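Local coordinates for GphF Dehydratase 1 (Archangium violaceum, PDB 6MBF), which probably dehydrates polyketide intermediates and shifts the new double bond as a dehydratase domain of the gephyronic acid polyketide synthase, at residues 36-50 against 157-169. Residues are numbered along the deposited sequence; the frame is centred on the assembly and turned at random.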
ATOM      1  N   ALA A  36       7.715 -10.084   7.356  1.00 17.19           N
ATOM      2  CA  ALA A  36       7.568  -9.748   8.771  1.00 24.79           C
ATOM      3  C   ALA A  36       6.651  -8.551   8.994  1.00 21.41           C
ATOM      4  O   ALA A  36       5.991  -8.472  10.039  1.00 19.12           O
ATOM      5  CB  ALA A  36       8.939  -9.478   9.387  1.00 25.20           C
ATOM      6  N   TYR A  37       6.588  -7.615   8.041  1.00 16.53           N
ATOM      7  CA  TYR A  37       5.746  -6.438   8.242  1.00 19.82           C
ATOM      8  C   TYR A  37       4.265  -6.793   8.303  1.00 16.38           C
ATOM      9  O   TYR A  37       3.468  -5.980   8.790  1.00 17.59           O
ATOM     10  CB  TYR A  37       5.981  -5.391   7.137  1.00 16.48           C
ATOM     11  CG  TYR A  37       5.163  -5.622   5.883  1.00 17.53           C
ATOM     12  CD1 TYR A  37       3.883  -5.080   5.745  1.00 17.38           C
ATOM     13  CD2 TYR A  37       5.669  -6.368   4.826  1.00 20.91           C
ATOM     14  CE1 TYR A  37       3.124  -5.298   4.601  1.00 17.06           C
ATOM     15  CE2 TYR A  37       4.919  -6.577   3.675  1.00 19.18           C
ATOM     16  CZ  TYR A  37       3.654  -6.049   3.570  1.00 18.43           C
ATOM     17  OH  TYR A  37       2.915  -6.275   2.434  1.00 19.55           O
ATOM     18  N   LEU A  38       3.876  -7.963   7.790  1.00 15.27           N
ATOM     19  CA  LEU A  38       2.501  -8.436   7.898  1.00 14.21           C
ATOM     20  C   LEU A  38       2.085  -8.708   9.336  1.00 18.49           C
ATOM     21  O   LEU A  38       0.887  -8.864   9.589  1.00 21.59           O
ATOM     22  CB  LEU A  38       2.297  -9.710   7.072  1.00 17.48           C
ATOM     23  CG  LEU A  38       2.410  -9.602   5.545  1.00 16.25           C
ATOM     24  CD1 LEU A  38       2.039 -10.942   4.934  1.00 18.67           C
ATOM     25  CD2 LEU A  38       1.527  -8.484   4.995  1.00 18.06           C
ATOM     26  N   GLY A  39       3.025  -8.783  10.275  1.00 15.72           N
ATOM     27  CA  GLY A  39       2.694  -8.931  11.676  1.00 18.34           C
ATOM     28  C   GLY A  39       2.823  -7.661  12.484  1.00 21.01           C
ATOM     29  O   GLY A  39       2.792  -7.728  13.720  1.00 21.65           O
ATOM     30  N   GLU A  40       2.966  -6.498  11.838  1.00 16.47           N
ATOM     31  CA  GLU A  40       3.236  -5.269  12.573  1.00 17.75           C
ATOM     32  C   GLU A  40       2.186  -4.184  12.337  1.00 17.03           C
ATOM     33  O   GLU A  40       2.443  -3.018  12.629  1.00 16.63           O
ATOM     34  CB  GLU A  40       4.637  -4.759  12.235  1.00 19.71           C
ATOM     35  CG  GLU A  40       5.704  -5.738  12.710  1.00 29.09           C
ATOM     36  CD  GLU A  40       6.932  -5.066  13.282  1.00 23.14           C
ATOM     37  OE1 GLU A  40       6.995  -3.819  13.279  1.00 20.38           O
ATOM     38  OE2 GLU A  40       7.843  -5.798  13.721  1.00 22.81           O
ATOM     39  N   HIS A  41       1.000  -4.546  11.848  1.00 14.54           N
ATOM     40  CA  HIS A  41      -0.108  -3.608  11.764  1.00 13.76           C
ATOM     41  C   HIS A  41      -1.354  -4.226  12.379  1.00 15.74           C
ATOM     42  O   HIS A  41      -1.770  -5.318  11.976  1.00 15.86           O
ATOM     43  CB  HIS A  41      -0.390  -3.192  10.321  1.00 13.63           C
ATOM     44  CG  HIS A  41      -1.610  -2.335  10.178  1.00 12.70           C
ATOM     45  ND1 HIS A  41      -2.753  -2.773   9.544  1.00 14.86           N
ATOM     46  CD2 HIS A  41      -1.875  -1.079  10.610  1.00 15.50           C
ATOM     47  CE1 HIS A  41      -3.666  -1.819   9.577  1.00 15.94           C
ATOM     48  NE2 HIS A  41      -3.159  -0.776  10.209  1.00 15.56           N
ATOM     49  N   TRP A  42      -1.969  -3.504  13.316  1.00 15.49           N
ATOM     50  CA  TRP A  42      -3.143  -3.980  14.028  1.00 17.65           C
ATOM     51  C   TRP A  42      -4.271  -2.962  13.950  1.00 17.55           C
ATOM     52  O   TRP A  42      -4.039  -1.754  13.847  1.00 18.99           O
ATOM     53  CB  TRP A  42      -2.831  -4.277  15.510  1.00 16.25           C
ATOM     54  CG  TRP A  42      -1.583  -5.050  15.687  1.00 16.36           C
ATOM     55  CD1 TRP A  42      -1.446  -6.409  15.644  1.00 26.07           C
ATOM     56  CD2 TRP A  42      -0.276  -4.520  15.930  1.00 21.11           C
ATOM     57  NE1 TRP A  42      -0.131  -6.755  15.844  1.00 27.89           N
ATOM     58  CE2 TRP A  42       0.606  -5.613  16.023  1.00 25.25           C
ATOM     59  CE3 TRP A  42       0.232  -3.226  16.087  1.00 26.37           C
ATOM     60  CZ2 TRP A  42       1.969  -5.450  16.263  1.00 21.80           C
ATOM     61  CZ3 TRP A  42       1.583  -3.068  16.328  1.00 26.02           C
ATOM     62  CH2 TRP A  42       2.437  -4.174  16.410  1.00 24.82           C
ATOM     63  N   VAL A  43      -5.499  -3.474  13.987  1.00 18.40           N
ATOM     64  CA  VAL A  43      -6.699  -2.670  14.189  1.00 18.48           C
ATOM     65  C   VAL A  43      -7.585  -3.430  15.167  1.00 17.91           C
ATOM     66  O   VAL A  43      -7.890  -4.610  14.947  1.00 18.82           O
ATOM     67  CB  VAL A  43      -7.463  -2.389  12.877  1.00 20.45           C
ATOM     68  CG1 VAL A  43      -8.600  -1.408  13.131  1.00 27.90           C
ATOM     69  CG2 VAL A  43      -6.530  -1.847  11.784  1.00 27.33           C
ATOM     70  N   TYR A  44      -7.975  -2.772  16.260  1.00 18.41           N
ATOM     71  CA  TYR A  44      -8.771  -3.423  17.297  1.00 21.59           C
ATOM     72  C   TYR A  44      -8.111  -4.725  17.754  1.00 19.75           C
ATOM     73  O   TYR A  44      -8.768  -5.758  17.904  1.00 23.27           O
ATOM     74  CB  TYR A  44     -10.200  -3.680  16.813  1.00 21.38           C
ATOM     75  CG  TYR A  44     -10.939  -2.429  16.395  1.00 22.83           C
ATOM     76  CD1 TYR A  44     -11.388  -2.270  15.087  1.00 23.00           C
ATOM     77  CD2 TYR A  44     -11.163  -1.398  17.298  1.00 33.46           C
ATOM     78  CE1 TYR A  44     -12.058  -1.130  14.696  1.00 23.53           C
ATOM     79  CE2 TYR A  44     -11.834  -0.245  16.914  1.00 30.71           C
ATOM     80  CZ  TYR A  44     -12.275  -0.116  15.612  1.00 35.21           C
ATOM     81  OH  TYR A  44     -12.940   1.025  15.220  1.00 41.79           O
ATOM     82  N   ASP A  45      -6.791  -4.680  17.940  1.00 18.82           N
ATOM     83  CA  ASP A  45      -5.950  -5.772  18.433  1.00 19.20           C
ATOM     84  C   ASP A  45      -5.853  -6.964  17.480  1.00 21.04           C
ATOM     85  O   ASP A  45      -5.218  -7.968  17.834  1.00 28.30           O
ATOM     86  CB  ASP A  45      -6.405  -6.276  19.810  1.00 22.79           C
ATOM     87  CG  ASP A  45      -6.193  -5.241  20.904  1.00 31.03           C
ATOM     88  OD1 ASP A  45      -5.345  -4.341  20.717  1.00 36.30           O
ATOM     89  OD2 ASP A  45      -6.871  -5.325  21.947  1.00 34.72           O
ATOM     90  N   ALA A  46      -6.448  -6.899  16.296  1.00 16.83           N
ATOM     91  CA  ALA A  46      -6.297  -7.955  15.306  1.00 17.93           C
ATOM     92  C   ALA A  46      -5.180  -7.589  14.341  1.00 16.05           C
ATOM     93  O   ALA A  46      -4.997  -6.414  14.008  1.00 18.36           O
ATOM     94  CB  ALA A  46      -7.602  -8.165  14.535  1.00 17.24           C
ATOM     95  N   ILE A  47      -4.422  -8.594  13.909  1.00 17.61           N
ATOM     96  CA  ILE A  47      -3.421  -8.372  12.871  1.00 16.95           C
ATOM     97  C   ILE A  47      -4.141  -8.213  11.539  1.00 16.85           C
ATOM     98  O   ILE A  47      -4.831  -9.132  11.087  1.00 17.26           O
ATOM     99  CB  ILE A  47      -2.421  -9.533  12.811  1.00 15.67           C
ATOM    100  CG1 ILE A  47      -1.766  -9.764  14.170  1.00 17.17           C
ATOM    101  CG2 ILE A  47      -1.367  -9.260  11.727  1.00 17.00           C
ATOM    102  CD1 ILE A  47      -1.096 -11.125  14.293  1.00 17.08           C
ATOM    103  N   VAL A  48      -3.986  -7.050  10.905  1.00 16.22           N
ATOM    104  CA  VAL A  48      -4.696  -6.727   9.667  1.00 14.14           C
ATOM    105  C   VAL A  48      -3.672  -6.416   8.581  1.00 16.28           C
ATOM    106  O   VAL A  48      -2.850  -5.504   8.734  1.00 14.59           O
ATOM    107  CB  VAL A  48      -5.662  -5.542   9.850  1.00 18.87           C
ATOM    108  CG1 VAL A  48      -6.309  -5.174   8.516  1.00 24.98           C
ATOM    109  CG2 VAL A  48      -6.727  -5.850  10.893  1.00 22.69           C
ATOM    110  N   VAL A  49      -3.724  -7.170   7.484  1.00 14.98           N
ATOM    111  CA  VAL A  49      -2.797  -6.953   6.379  1.00 18.13           C
ATOM    112  C   VAL A  49      -3.024  -5.564   5.794  1.00 15.75           C
ATOM    113  O   VAL A  49      -4.155  -5.193   5.464  1.00 17.45           O
ATOM    114  CB  VAL A  49      -2.982  -8.063   5.333  1.00 17.44           C
ATOM    115  CG1 VAL A  49      -2.291  -7.715   3.998  1.00 19.17           C
ATOM    116  CG2 VAL A  49      -2.496  -9.404   5.908  1.00 15.43           C
ATOM    117  N   LEU A  50      -1.945  -4.786   5.679  1.00 14.39           N
ATOM    118  CA  LEU A  50      -2.041  -3.442   5.120  1.00 13.43           C
ATOM    119  C   LEU A  50      -2.504  -3.487   3.665  1.00 13.43           C
ATOM    120  O   LEU A  50      -2.059  -4.330   2.882  1.00 15.24           O
ATOM    121  CB  LEU A  50      -0.685  -2.738   5.202  1.00 16.75           C
ATOM    122  CG  LEU A  50      -0.171  -2.221   6.546  1.00 17.30           C
ATOM    123  CD1 LEU A  50       1.252  -1.722   6.366  1.00 15.79           C
ATOM    124  CD2 LEU A  50      -1.073  -1.104   7.037  1.00 15.25           C
ATOM    125  N   ARG A 157       1.414   7.742  19.571  1.00 19.02           N
ATOM    126  CA  ARG A 157      -0.037   7.559  19.532  1.00 19.35           C
ATOM    127  C   ARG A 157      -0.440   6.410  18.611  1.00 17.06           C
ATOM    128  O   ARG A 157      -1.415   5.699  18.884  1.00 21.39           O
ATOM    129  CB  ARG A 157      -0.725   8.843  19.075  1.00 20.08           C
ATOM    130  CG  ARG A 157      -0.584  10.022  20.020  1.00 29.26           C
ATOM    131  CD  ARG A 157      -0.856  11.315  19.267  1.00 43.46           C
ATOM    132  NE  ARG A 157      -2.086  11.974  19.689  1.00 52.56           N
ATOM    133  CZ  ARG A 157      -2.138  13.224  20.140  1.00 64.81           C
ATOM    134  NH1 ARG A 157      -1.029  13.949  20.214  1.00 62.13           N
ATOM    135  NH2 ARG A 157      -3.298  13.754  20.505  1.00 69.96           N
ATOM    136  N   MET A 158       0.281   6.225  17.506  1.00 16.18           N
ATOM    137  CA  MET A 158      -0.067   5.202  16.527  1.00 16.12           C
ATOM    138  C   MET A 158       0.527   3.831  16.847  1.00 21.01           C
ATOM    139  O   MET A 158       0.292   2.880  16.095  1.00 18.80           O
ATOM    140  CB  MET A 158       0.379   5.639  15.122  1.00 14.29           C
ATOM    141  CG  MET A 158      -0.347   6.883  14.589  1.00 17.25           C
ATOM    142  SD  MET A 158      -2.109   6.620  14.276  1.00 18.02           S
ATOM    143  CE  MET A 158      -2.043   5.616  12.792  1.00 16.07           C
ATOM    144  N   ARG A 159       1.281   3.691  17.938  1.00 17.63           N
ATOM    145  CA  ARG A 159       1.936   2.408  18.168  1.00 19.93           C
ATOM    146  C   ARG A 159       0.954   1.298  18.514  1.00 17.97           C
ATOM    147  O   ARG A 159       1.334   0.122  18.453  1.00 23.29           O
ATOM    148  CB  ARG A 159       2.997   2.539  19.262  1.00 23.38           C
ATOM    149  CG  ARG A 159       2.454   2.666  20.665  1.00 20.04           C
ATOM    150  CD  ARG A 159       3.600   3.003  21.619  1.00 24.18           C
ATOM    151  NE  ARG A 159       3.132   3.583  22.874  1.00 43.58           N
ATOM    152  CZ  ARG A 159       3.025   2.910  24.011  1.00 42.35           C
ATOM    153  NH1 ARG A 159       3.357   1.627  24.059  1.00 62.72           N
ATOM    154  NH2 ARG A 159       2.592   3.524  25.104  1.00 48.26           N
ATOM    155  N   ILE A 160      -0.303   1.634  18.831  1.00 18.27           N
ATOM    156  CA  ILE A 160      -1.333   0.615  18.978  1.00 21.29           C
ATOM    157  C   ILE A 160      -1.726   0.022  17.635  1.00 21.11           C
ATOM    158  O   ILE A 160      -2.340  -1.056  17.593  1.00 20.48           O
ATOM    159  CB  ILE A 160      -2.567   1.189  19.699  1.00 22.67           C
ATOM    160  CG1 ILE A 160      -3.123   2.404  18.952  1.00 26.12           C
ATOM    161  CG2 ILE A 160      -2.207   1.569  21.123  1.00 26.85           C
ATOM    162  CD1 ILE A 160      -4.461   2.872  19.484  1.00 26.00           C
ATOM    163  N   TYR A 161      -1.391   0.702  16.533  1.00 19.67           N
ATOM    164  CA  TYR A 161      -1.667   0.208  15.193  1.00 19.51           C
ATOM    165  C   TYR A 161      -0.430  -0.243  14.435  1.00 15.06           C
ATOM    166  O   TYR A 161      -0.563  -1.036  13.501  1.00 16.07           O
ATOM    167  CB  TYR A 161      -2.352   1.287  14.346  1.00 15.70           C
ATOM    168  CG  TYR A 161      -3.580   1.885  14.974  1.00 16.52           C
ATOM    169  CD1 TYR A 161      -4.579   1.080  15.504  1.00 18.27           C
ATOM    170  CD2 TYR A 161      -3.742   3.267  15.033  1.00 20.67           C
ATOM    171  CE1 TYR A 161      -5.722   1.641  16.082  1.00 21.16           C
ATOM    172  CE2 TYR A 161      -4.870   3.831  15.613  1.00 19.11           C
ATOM    173  CZ  TYR A 161      -5.845   3.019  16.130  1.00 20.33           C
ATOM    174  OH  TYR A 161      -6.962   3.595  16.688  1.00 23.73           O
ATOM    175  N   TYR A 162       0.752   0.245  14.794  1.00 15.30           N
ATOM    176  CA  TYR A 162       1.936   0.061  13.967  1.00 14.65           C
ATOM    177  C   TYR A 162       3.127  -0.308  14.829  1.00 18.48           C
ATOM    178  O   TYR A 162       3.366   0.331  15.859  1.00 17.41           O
ATOM    179  CB  TYR A 162       2.264   1.340  13.202  1.00 12.66           C
ATOM    180  CG  TYR A 162       1.477   1.565  11.934  1.00 13.61           C
ATOM    181  CD1 TYR A 162       1.697   0.769  10.807  1.00 16.44           C
ATOM    182  CD2 TYR A 162       0.573   2.619  11.834  1.00 17.27           C
ATOM    183  CE1 TYR A 162       1.001   0.991   9.624  1.00 13.23           C
ATOM    184  CE2 TYR A 162      -0.128   2.853  10.653  1.00 18.40           C
ATOM    185  CZ  TYR A 162       0.097   2.043   9.548  1.00 12.88           C
ATOM    186  OH  TYR A 162      -0.594   2.289   8.374  1.00 16.46           O
ATOM    187  N   GLY A 163       3.884  -1.307  14.387  1.00 16.49           N
ATOM    188  CA  GLY A 163       5.108  -1.691  15.048  1.00 16.80           C
ATOM    189  C   GLY A 163       6.337  -0.994  14.493  1.00 18.27           C
ATOM    190  O   GLY A 163       6.260  -0.154  13.584  1.00 18.94           O
ATOM    191  N   PRO A 164       7.511  -1.346  15.031  1.00 18.90           N
ATOM    192  CA  PRO A 164       8.731  -0.578  14.728  1.00 17.45           C
ATOM    193  C   PRO A 164       9.241  -0.710  13.305  1.00 17.42           C
ATOM    194  O   PRO A 164      10.096   0.093  12.911  1.00 21.65           O
ATOM    195  CB  PRO A 164       9.759  -1.134  15.723  1.00 21.05           C
ATOM    196  CG  PRO A 164       9.224  -2.469  16.130  1.00 22.89           C
ATOM    197  CD  PRO A 164       7.735  -2.368  16.071  1.00 24.46           C
ATOM    198  N   ARG A 165       8.786  -1.694  12.529  1.00 17.44           N
ATOM    199  CA  ARG A 165       9.175  -1.755  11.126  1.00 16.91           C
ATOM    200  C   ARG A 165       8.423  -0.752  10.266  1.00 16.37           C
ATOM    201  O   ARG A 165       8.805  -0.550   9.106  1.00 15.94           O
ATOM    202  CB  ARG A 165       8.936  -3.154  10.560  1.00 18.14           C
ATOM    203  CG  ARG A 165       9.675  -4.266  11.289  1.00 18.45           C
ATOM    204  CD  ARG A 165       9.254  -5.607  10.732  1.00 27.25           C
ATOM    205  NE  ARG A 165       9.945  -6.704  11.395  1.00 24.23           N
ATOM    206  CZ  ARG A 165      11.064  -7.259  10.944  1.00 32.79           C
ATOM    207  NH1 ARG A 165      11.613  -6.821   9.822  1.00 30.87           N
ATOM    208  NH2 ARG A 165      11.626  -8.258  11.614  1.00 31.99           N
ATOM    209  N   LEU A 166       7.377  -0.128  10.809  1.00 16.18           N
ATOM    210  CA  LEU A 166       6.489   0.731  10.033  1.00 18.24           C
ATOM    211  C   LEU A 166       6.462   2.151  10.600  1.00 14.95           C
ATOM    212  O   LEU A 166       5.393   2.749  10.777  1.00 15.36           O
ATOM    213  CB  LEU A 166       5.089   0.109   9.994  1.00 16.84           C
ATOM    214  CG  LEU A 166       5.065  -1.285   9.349  1.00 16.87           C
ATOM    215  CD1 LEU A 166       3.723  -1.961   9.522  1.00 18.31           C
ATOM    216  CD2 LEU A 166       5.436  -1.189   7.864  1.00 16.83           C
ATOM    217  N   ARG A 167       7.650   2.698  10.889  1.00 15.15           N
ATOM    218  CA  ARG A 167       7.807   4.076  11.359  1.00 12.34           C
ATOM    219  C   ARG A 167       8.910   4.723  10.524  1.00 14.18           C
ATOM    220  O   ARG A 167       9.975   5.080  11.034  1.00 18.56           O
ATOM    221  CB  ARG A 167       8.127   4.108  12.861  1.00 15.56           C
ATOM    222  CG  ARG A 167       7.038   3.444  13.708  1.00 14.07           C
ATOM    223  CD  ARG A 167       7.452   3.294  15.162  1.00 15.08           C
ATOM    224  NE  ARG A 167       6.435   2.529  15.872  1.00 17.37           N
ATOM    225  CZ  ARG A 167       6.663   1.740  16.920  1.00 21.24           C
ATOM    226  NH1 ARG A 167       7.890   1.620  17.424  1.00 16.16           N
ATOM    227  NH2 ARG A 167       5.650   1.073  17.466  1.00 18.43           N
ATOM    228  N   ASN A 168       8.644   4.883   9.227  1.00 15.04           N
ATOM    229  CA  ASN A 168       9.688   5.184   8.256  1.00 18.54           C
ATOM    230  C   ASN A 168       9.653   6.617   7.737  1.00 15.31           C
ATOM    231  O   ASN A 168      10.410   6.943   6.810  1.00 16.23           O
ATOM    232  CB  ASN A 168       9.602   4.186   7.104  1.00 15.36           C
ATOM    233  CG  ASN A 168       9.849   2.760   7.575  1.00 18.68           C
ATOM    234  OD1 ASN A 168      10.952   2.435   8.015  1.00 19.84           O
ATOM    235  ND2 ASN A 168       8.823   1.910   7.505  1.00 16.05           N
ATOM    236  N   ILE A 169       8.824   7.476   8.321  1.00 16.40           N
ATOM    237  CA  ILE A 169       8.840   8.907   8.008  1.00 15.37           C
ATOM    238  C   ILE A 169       9.956   9.555   8.812  1.00 14.09           C
ATOM    239  O   ILE A 169       9.975   9.471  10.046  1.00 18.09           O
ATOM    240  CB  ILE A 169       7.492   9.576   8.323  1.00 15.09           C
ATOM    241  CG1 ILE A 169       6.318   8.745   7.803  1.00 17.40           C
ATOM    242  CG2 ILE A 169       7.427  10.996   7.690  1.00 13.63           C
ATOM    243  CD1 ILE A 169       4.975   9.260   8.294  1.00 20.26           C
TER
HETATM  244  O   HOH W   1      -5.239  -2.115  17.706  1.00 28.41           O
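The backbones of His-41 and Tyr-162 form a single beta bridge, flanked by two hydrogen bonds: Gly-163 N to Glu-40 O (2.8 Å) and Trp-42 N to Tyr-161 O (2.8 Å). The bridge joins the two hotdog halves of the dehydratase, linking the loop at the start of the 42-48 hairpin to the loop after helix 151-158. The carboxylate of Glu-40 grips Arg-165 twice, at its backbone and at its side chain. OE1 takes a nearly straight bond from Arg-165 N (2.9 Å), on the syn side but 29° out of the carboxylate plane. OE2 forms a salt bridge with Arg-165 NE (3.3 Å), whose N-H bond is bent and weak. The guanidinium lies with one face over Ala-36 CB, and its NH1 also pairs with Glu-188 and Glu-189. The indole of Trp-42 lies along the Tyr-161 to Gly-163 backbone, with CZ3 3.5 Å from Gly-163 N.

A chi1 of 174° swings the His-41 ring away from its own N and brings CD2 over one face of the Tyr-162 ring, offset toward the rim, the planes 42° apart. Leu-50 CD2 covers the centre of one imidazole face. The ring's rotation is fixed by ND1, which donates to Val-48 O in the ring plane. The Tyr-162 hydroxyl is hydrogen-bonded to Asp-204 OD1. His-41 and Asp-204 probably match the usual dehydratase active-site pair. Beside these rings, Leu-50 and Leu-166 meet tip to tip, their CD1 atoms 4.0 Å apart.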